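Local coordinates for N-terminal acetyltransferase-like protein (PDB 5NNP) that probably serves as the TPR-repeat auxiliary subunit of an N-terminal acetyltransferase A complex, wrapping its helices around a partner protein chain, at residues 249-263 with 279-293. Sequence-based numbering, arbitrary orientation.
With CMC (carboxymethyl coenzyme *a), chain B.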
# COMPACT_ATOMS: atom_id res chain seq x y z
N LEU A 249 -3.90 21.92 -14.93
CA LEU A 249 -2.94 21.52 -15.96
C LEU A 249 -1.70 22.37 -15.85
O LEU A 249 -0.58 21.86 -15.96
CB LEU A 249 -3.54 21.65 -17.36
CG LEU A 249 -4.39 20.49 -17.88
CD1 LEU A 249 -5.08 20.90 -19.16
CD2 LEU A 249 -3.53 19.26 -18.08
N ASP A 250 -1.91 23.67 -15.63
CA ASP A 250 -0.80 24.60 -15.45
C ASP A 250 0.03 24.21 -14.23
O ASP A 250 1.22 24.47 -14.19
CB ASP A 250 -1.33 26.03 -15.33
CG ASP A 250 -1.77 26.60 -16.66
OD1 ASP A 250 -1.01 26.47 -17.64
OD2 ASP A 250 -2.87 27.19 -16.74
N ARG A 251 -0.61 23.60 -13.23
CA ARG A 251 0.07 23.16 -12.01
C ARG A 251 0.85 21.86 -12.24
O ARG A 251 1.91 21.63 -11.66
CB ARG A 251 -0.95 22.98 -10.87
CG ARG A 251 -0.37 22.59 -9.49
CD ARG A 251 -1.50 22.17 -8.53
NE ARG A 251 -1.05 21.92 -7.16
CZ ARG A 251 -0.70 22.88 -6.30
NH1 ARG A 251 -0.71 24.15 -6.68
NH2 ARG A 251 -0.31 22.57 -5.07
N ASN A 252 0.31 20.99 -13.08
CA ASN A 252 0.90 19.67 -13.26
C ASN A 252 0.50 19.14 -14.61
O ASN A 252 -0.47 18.38 -14.72
CB ASN A 252 0.46 18.73 -12.12
CG ASN A 252 0.95 17.30 -12.29
OD1 ASN A 252 1.72 16.99 -13.21
ND2 ASN A 252 0.50 16.41 -11.40
N PRO A 253 1.23 19.56 -15.65
CA PRO A 253 0.97 19.23 -17.05
C PRO A 253 1.07 17.73 -17.33
O PRO A 253 0.79 17.30 -18.45
CB PRO A 253 2.06 20.00 -17.80
CG PRO A 253 2.36 21.14 -16.90
CD PRO A 253 2.29 20.57 -15.53
N GLU A 254 1.42 16.96 -16.31
CA GLU A 254 1.74 15.55 -16.47
C GLU A 254 0.63 14.60 -16.00
O GLU A 254 0.84 13.39 -15.92
CB GLU A 254 3.03 15.25 -15.71
CG GLU A 254 4.08 14.54 -16.53
CD GLU A 254 4.37 15.25 -17.83
OE1 GLU A 254 4.38 16.50 -17.84
OE2 GLU A 254 4.59 14.55 -18.85
N HIS A 255 -0.54 15.14 -15.69
CA HIS A 255 -1.59 14.34 -15.07
C HIS A 255 -2.79 14.08 -16.02
O HIS A 255 -3.66 14.95 -16.17
CB HIS A 255 -2.05 15.05 -13.79
CG HIS A 255 -2.98 14.24 -12.95
ND1 HIS A 255 -4.29 14.61 -12.72
CD2 HIS A 255 -2.79 13.09 -12.26
CE1 HIS A 255 -4.87 13.72 -11.94
NE2 HIS A 255 -3.98 12.78 -11.65
N MET A 256 -2.81 12.89 -16.63
CA MET A 256 -3.83 12.46 -17.61
C MET A 256 -5.25 12.97 -17.41
O MET A 256 -5.89 13.44 -18.35
CB MET A 256 -3.92 10.94 -17.64
CG MET A 256 -4.88 10.35 -18.66
SD MET A 256 -4.85 8.53 -18.73
CE MET A 256 -3.36 8.27 -19.69
N ASP A 257 -5.78 12.86 -16.19
CA ASP A 257 -7.18 13.19 -15.96
C ASP A 257 -7.51 14.67 -16.13
O ASP A 257 -8.66 15.01 -16.44
CB ASP A 257 -7.61 12.73 -14.57
CG ASP A 257 -7.72 11.23 -14.47
OD1 ASP A 257 -7.75 10.57 -15.53
OD2 ASP A 257 -7.75 10.71 -13.34
N TYR A 258 -6.53 15.55 -15.95
CA TYR A 258 -6.78 16.98 -16.15
C TYR A 258 -7.07 17.25 -17.62
O TYR A 258 -7.94 18.07 -17.94
CB TYR A 258 -5.61 17.85 -15.68
CG TYR A 258 -5.27 17.73 -14.20
CD1 TYR A 258 -6.22 17.29 -13.28
CD2 TYR A 258 -4.00 18.04 -13.73
CE1 TYR A 258 -5.91 17.18 -11.93
CE2 TYR A 258 -3.69 17.92 -12.39
CZ TYR A 258 -4.65 17.49 -11.49
OH TYR A 258 -4.34 17.36 -10.15
N TYR A 259 -6.37 16.56 -18.53
CA TYR A 259 -6.68 16.71 -19.95
C TYR A 259 -8.09 16.17 -20.26
O TYR A 259 -8.87 16.81 -20.96
CB TYR A 259 -5.64 16.02 -20.83
CG TYR A 259 -4.26 16.64 -20.78
CD1 TYR A 259 -3.93 17.73 -21.58
CD2 TYR A 259 -3.27 16.12 -19.95
CE1 TYR A 259 -2.67 18.30 -21.54
CE2 TYR A 259 -2.01 16.69 -19.90
CZ TYR A 259 -1.71 17.78 -20.69
OH TYR A 259 -0.45 18.33 -20.64
N LYS A 260 -8.41 14.99 -19.72
CA LYS A 260 -9.74 14.41 -19.91
C LYS A 260 -10.82 15.40 -19.48
O LYS A 260 -11.73 15.71 -20.24
CB LYS A 260 -9.89 13.10 -19.15
CG LYS A 260 -9.13 11.94 -19.77
CD LYS A 260 -9.33 10.64 -19.02
CE LYS A 260 -8.59 9.50 -19.69
NZ LYS A 260 -8.92 8.19 -19.06
N GLY A 261 -10.68 15.91 -18.25
CA GLY A 261 -11.58 16.92 -17.72
C GLY A 261 -11.74 18.14 -18.60
O GLY A 261 -12.86 18.54 -18.89
N LEU A 262 -10.63 18.74 -19.02
CA LEU A 262 -10.68 19.92 -19.89
C LEU A 262 -11.44 19.60 -21.15
O LEU A 262 -12.40 20.30 -21.53
CB LEU A 262 -9.27 20.40 -20.26
CG LEU A 262 -9.23 21.62 -21.19
CD1 LEU A 262 -9.98 22.81 -20.58
CD2 LEU A 262 -7.80 22.01 -21.56
N ILE A 263 -11.01 18.54 -21.81
CA ILE A 263 -11.55 18.15 -23.10
C ILE A 263 -13.06 17.86 -23.03
O ILE A 263 -13.83 18.24 -23.93
CB ILE A 263 -10.78 16.96 -23.66
CG1 ILE A 263 -9.43 17.44 -24.18
CG2 ILE A 263 -11.58 16.26 -24.74
CD1 ILE A 263 -8.42 16.35 -24.38
N VAL A 279 -5.75 21.22 -28.12
CA VAL A 279 -5.63 21.37 -26.68
C VAL A 279 -4.24 20.90 -26.23
O VAL A 279 -3.55 21.61 -25.50
CB VAL A 279 -6.70 20.56 -25.94
CG1 VAL A 279 -6.56 20.75 -24.44
CG2 VAL A 279 -8.08 20.95 -26.40
N TYR A 280 -3.83 19.72 -26.66
CA TYR A 280 -2.54 19.16 -26.26
C TYR A 280 -1.36 19.97 -26.78
O TYR A 280 -0.39 20.21 -26.06
CB TYR A 280 -2.41 17.71 -26.71
CG TYR A 280 -3.28 16.78 -25.92
CD1 TYR A 280 -4.57 16.46 -26.35
CD2 TYR A 280 -2.84 16.23 -24.72
CE1 TYR A 280 -5.37 15.61 -25.62
CE2 TYR A 280 -3.63 15.38 -23.99
CZ TYR A 280 -4.90 15.07 -24.44
OH TYR A 280 -5.70 14.22 -23.72
N ASP A 281 -1.43 20.39 -28.04
CA ASP A 281 -0.35 21.18 -28.62
C ASP A 281 -0.19 22.47 -27.83
O ASP A 281 0.93 22.95 -27.62
CB ASP A 281 -0.61 21.47 -30.10
CG ASP A 281 -0.51 20.24 -30.97
OD1 ASP A 281 0.16 19.28 -30.54
OD2 ASP A 281 -1.08 20.22 -32.07
N GLU A 282 -1.30 23.02 -27.38
CA GLU A 282 -1.26 24.26 -26.64
C GLU A 282 -0.41 24.14 -25.38
O GLU A 282 0.40 25.01 -25.11
CB GLU A 282 -2.67 24.70 -26.28
CG GLU A 282 -2.71 26.00 -25.53
CD GLU A 282 -4.10 26.42 -25.20
OE1 GLU A 282 -4.96 26.34 -26.10
OE2 GLU A 282 -4.34 26.81 -24.03
N TYR A 283 -0.58 23.06 -24.63
CA TYR A 283 0.21 22.89 -23.40
C TYR A 283 1.62 22.42 -23.70
O TYR A 283 2.53 22.71 -22.93
CB TYR A 283 -0.51 21.95 -22.42
CG TYR A 283 -1.67 22.69 -21.78
CD1 TYR A 283 -1.48 23.46 -20.64
CD2 TYR A 283 -2.92 22.69 -22.36
CE1 TYR A 283 -2.51 24.17 -20.08
CE2 TYR A 283 -3.95 23.39 -21.82
CZ TYR A 283 -3.75 24.13 -20.68
OH TYR A 283 -4.81 24.84 -20.14
N ALA A 284 1.81 21.75 -24.83
CA ALA A 284 3.15 21.32 -25.25
C ALA A 284 4.03 22.53 -25.58
O ALA A 284 5.22 22.58 -25.25
CB ALA A 284 3.07 20.38 -26.44
N ALA A 285 3.43 23.51 -26.24
CA ALA A 285 4.09 24.78 -26.51
C ALA A 285 4.39 25.54 -25.21
O ALA A 285 5.47 26.12 -25.06
CB ALA A 285 3.22 25.63 -27.42
N LYS A 286 3.44 25.52 -24.29
CA LYS A 286 3.54 26.29 -23.06
C LYS A 286 4.50 25.62 -22.09
O LYS A 286 5.12 26.28 -21.26
CB LYS A 286 2.16 26.46 -22.42
CG LYS A 286 2.05 27.51 -21.33
CD LYS A 286 0.64 27.60 -20.80
CE LYS A 286 0.52 28.65 -19.70
NZ LYS A 286 -0.86 28.69 -19.13
N TYR A 287 4.61 24.30 -22.20
CA TYR A 287 5.41 23.50 -21.28
C TYR A 287 6.28 22.48 -22.03
O TYR A 287 6.00 21.28 -22.04
CB TYR A 287 4.49 22.79 -20.27
CG TYR A 287 3.71 23.74 -19.38
CD1 TYR A 287 4.37 24.50 -18.41
CD2 TYR A 287 2.33 23.88 -19.50
CE1 TYR A 287 3.67 25.38 -17.59
CE2 TYR A 287 1.62 24.75 -18.69
CZ TYR A 287 2.30 25.49 -17.74
OH TYR A 287 1.61 26.36 -16.91
N PRO A 288 7.36 22.97 -22.66
CA PRO A 288 8.27 22.19 -23.52
C PRO A 288 8.85 20.94 -22.88
O PRO A 288 9.26 20.04 -23.61
CB PRO A 288 9.38 23.18 -23.82
CG PRO A 288 8.72 24.50 -23.73
CD PRO A 288 7.75 24.38 -22.60
N ARG A 289 8.88 20.87 -21.55
CA ARG A 289 9.43 19.69 -20.87
C ARG A 289 8.37 18.65 -20.53
O ARG A 289 8.68 17.61 -19.96
CB ARG A 289 10.16 20.09 -19.59
CG ARG A 289 11.15 21.21 -19.74
CD ARG A 289 12.31 21.00 -18.78
NE ARG A 289 13.33 20.15 -19.40
CZ ARG A 289 14.45 19.76 -18.80
NH1 ARG A 289 14.70 20.13 -17.55
NH2 ARG A 289 15.31 19.00 -19.45
N SER A 290 7.11 18.95 -20.83
CA SER A 290 6.07 17.96 -20.57
C SER A 290 6.16 16.83 -21.58
O SER A 290 6.07 17.05 -22.78
CB SER A 290 4.68 18.57 -20.61
OG SER A 290 3.72 17.52 -20.64
N ASP A 291 6.35 15.61 -21.08
CA ASP A 291 6.27 14.45 -21.94
C ASP A 291 4.81 14.20 -22.32
O ASP A 291 4.50 13.92 -23.48
CB ASP A 291 6.86 13.21 -21.27
CG ASP A 291 6.96 12.04 -22.23
OD1 ASP A 291 7.59 12.19 -23.31
OD2 ASP A 291 6.41 10.98 -21.90
N ALA A 292 3.93 14.32 -21.33
CA ALA A 292 2.50 14.08 -21.50
C ALA A 292 1.90 14.86 -22.68
O ALA A 292 1.16 14.30 -23.51
CB ALA A 292 1.75 14.43 -20.23
N ALA A 293 2.23 16.15 -22.75
CA ALA A 293 1.65 17.02 -23.77
C ALA A 293 2.08 16.62 -25.19
O ALA A 293 1.49 17.09 -26.16
CB ALA A 293 2.03 18.48 -23.49
N1A CMC B . 23.38 10.33 -16.28
C2A CMC B . 23.59 11.67 -16.15
N3A CMC B . 22.56 12.52 -15.87
C4A CMC B . 21.30 12.03 -15.72
C5A CMC B . 21.07 10.64 -15.84
C6A CMC B . 22.15 9.80 -16.13
N6A CMC B . 21.93 8.43 -16.25
N7A CMC B . 19.62 10.44 -15.63
C8A CMC B . 19.10 11.68 -15.39
N9A CMC B . 20.10 12.55 -15.47
C1B CMC B . 19.89 13.94 -15.25
C2B CMC B . 19.69 14.68 -16.51
O2B CMC B . 20.55 15.83 -16.50
C3B CMC B . 18.32 15.16 -16.48
O3B CMC B . 18.29 16.53 -16.93
P3B CMC B . 18.11 16.80 -18.47
O7A CMC B . 18.26 18.24 -18.75
O8A CMC B . 16.74 16.22 -19.00
O9A CMC B . 19.23 16.24 -19.21
C4B CMC B . 17.95 15.17 -15.05
O4B CMC B . 18.68 14.11 -14.47
C5B CMC B . 16.49 14.87 -14.96
O5B CMC B . 16.34 13.63 -15.65
P1A CMC B . 15.15 12.71 -15.08
O1A CMC B . 14.55 11.87 -16.17
O2A CMC B . 14.07 13.60 -14.50
O3A CMC B . 15.71 11.73 -13.91
P2A CMC B . 15.22 10.26 -13.62
O4A CMC B . 15.87 9.33 -14.60
O5A CMC B . 13.74 10.18 -13.76
O6A CMC B . 15.61 9.87 -12.15
CBP CMC B . 17.19 9.31 -10.41
CCP CMC B . 16.86 10.25 -11.62
CDP CMC B . 16.03 9.51 -9.39
CEP CMC B . 18.55 9.70 -9.75
CAP CMC B . 17.26 7.85 -10.96
OAP CMC B . 18.35 7.70 -11.79
C9P CMC B . 17.30 6.75 -9.89
O9P CMC B . 16.25 6.29 -9.41
N8P CMC B . 18.58 6.21 -9.46
C7P CMC B . 18.64 5.14 -8.47
C6P CMC B . 18.06 5.53 -7.08
C5P CMC B . 18.74 6.80 -6.65
O5P CMC B . 19.95 6.89 -6.71
N4P CMC B . 17.95 7.90 -6.19
C3P CMC B . 18.60 9.13 -5.81
C2P CMC B . 18.73 9.25 -4.29
S1P CMC B . 19.54 10.82 -3.92
C1 CMC B . 18.52 11.73 -2.75
C2 CMC B . 17.85 10.72 -1.85
O21 CMC B . 16.72 10.32 -2.07
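Tyr259 and Tyr283 interlock as knobs-into-holes where consecutive helices of this TPR-like superhelical array pack, helix 256-263 against helix 279-286 at 131°. The dense side is aromatic. Tyr259 drops among Tyr280, Tyr283, Ala292 and Ala293, and Tyr280 puts its CE2 edge over one face of Tyr259, the two planes only 17° apart but slid so far that the rings hardly overlap (centroids 4.8 Å apart). Leu249 clasps two rings with its two methyls: CD2 sits over the centre of the Tyr259 ring, while CD1 makes a CH-pi contact over a face of Tyr283. Beyond them, Leu262 meets Val279, and the Ile263 CD1 methyl reaches Tyr280 CE1 at 3.4 Å. Within its own segment, Tyr259 OH donates to Pro253 O at 2.7 Å in the carbonyl plane.

Toward solvent the grip turns polar. Lys286, its chain extended from a CG anti to the backbone N, stretches across to Asp250 and forms a salt bridge, NZ to OD1 2.7 Å. The same OD1 accepts from the Tyr287 hydroxyl, both donors coming from one face of the carboxylate, an arrangement that would probably favour the charged form. Pro253 CG covers a face of the Tyr287 ring.

At the loop end, next to the partner chain, Arg289 reaches carboxymethyl coenzyme A, which that chain also binds, with NH2 bonding O7A. Buried Glu254 anchors the turn that leads into the next helix: bent at chi2 (52°), it takes Ser290 OG on OE1, while Ser290 OG itself caps Ala293 N. Glu254 OE2 accepts from Ala292 N at 2.6 Å on the syn side, tilted somewhat out of the carboxylate plane.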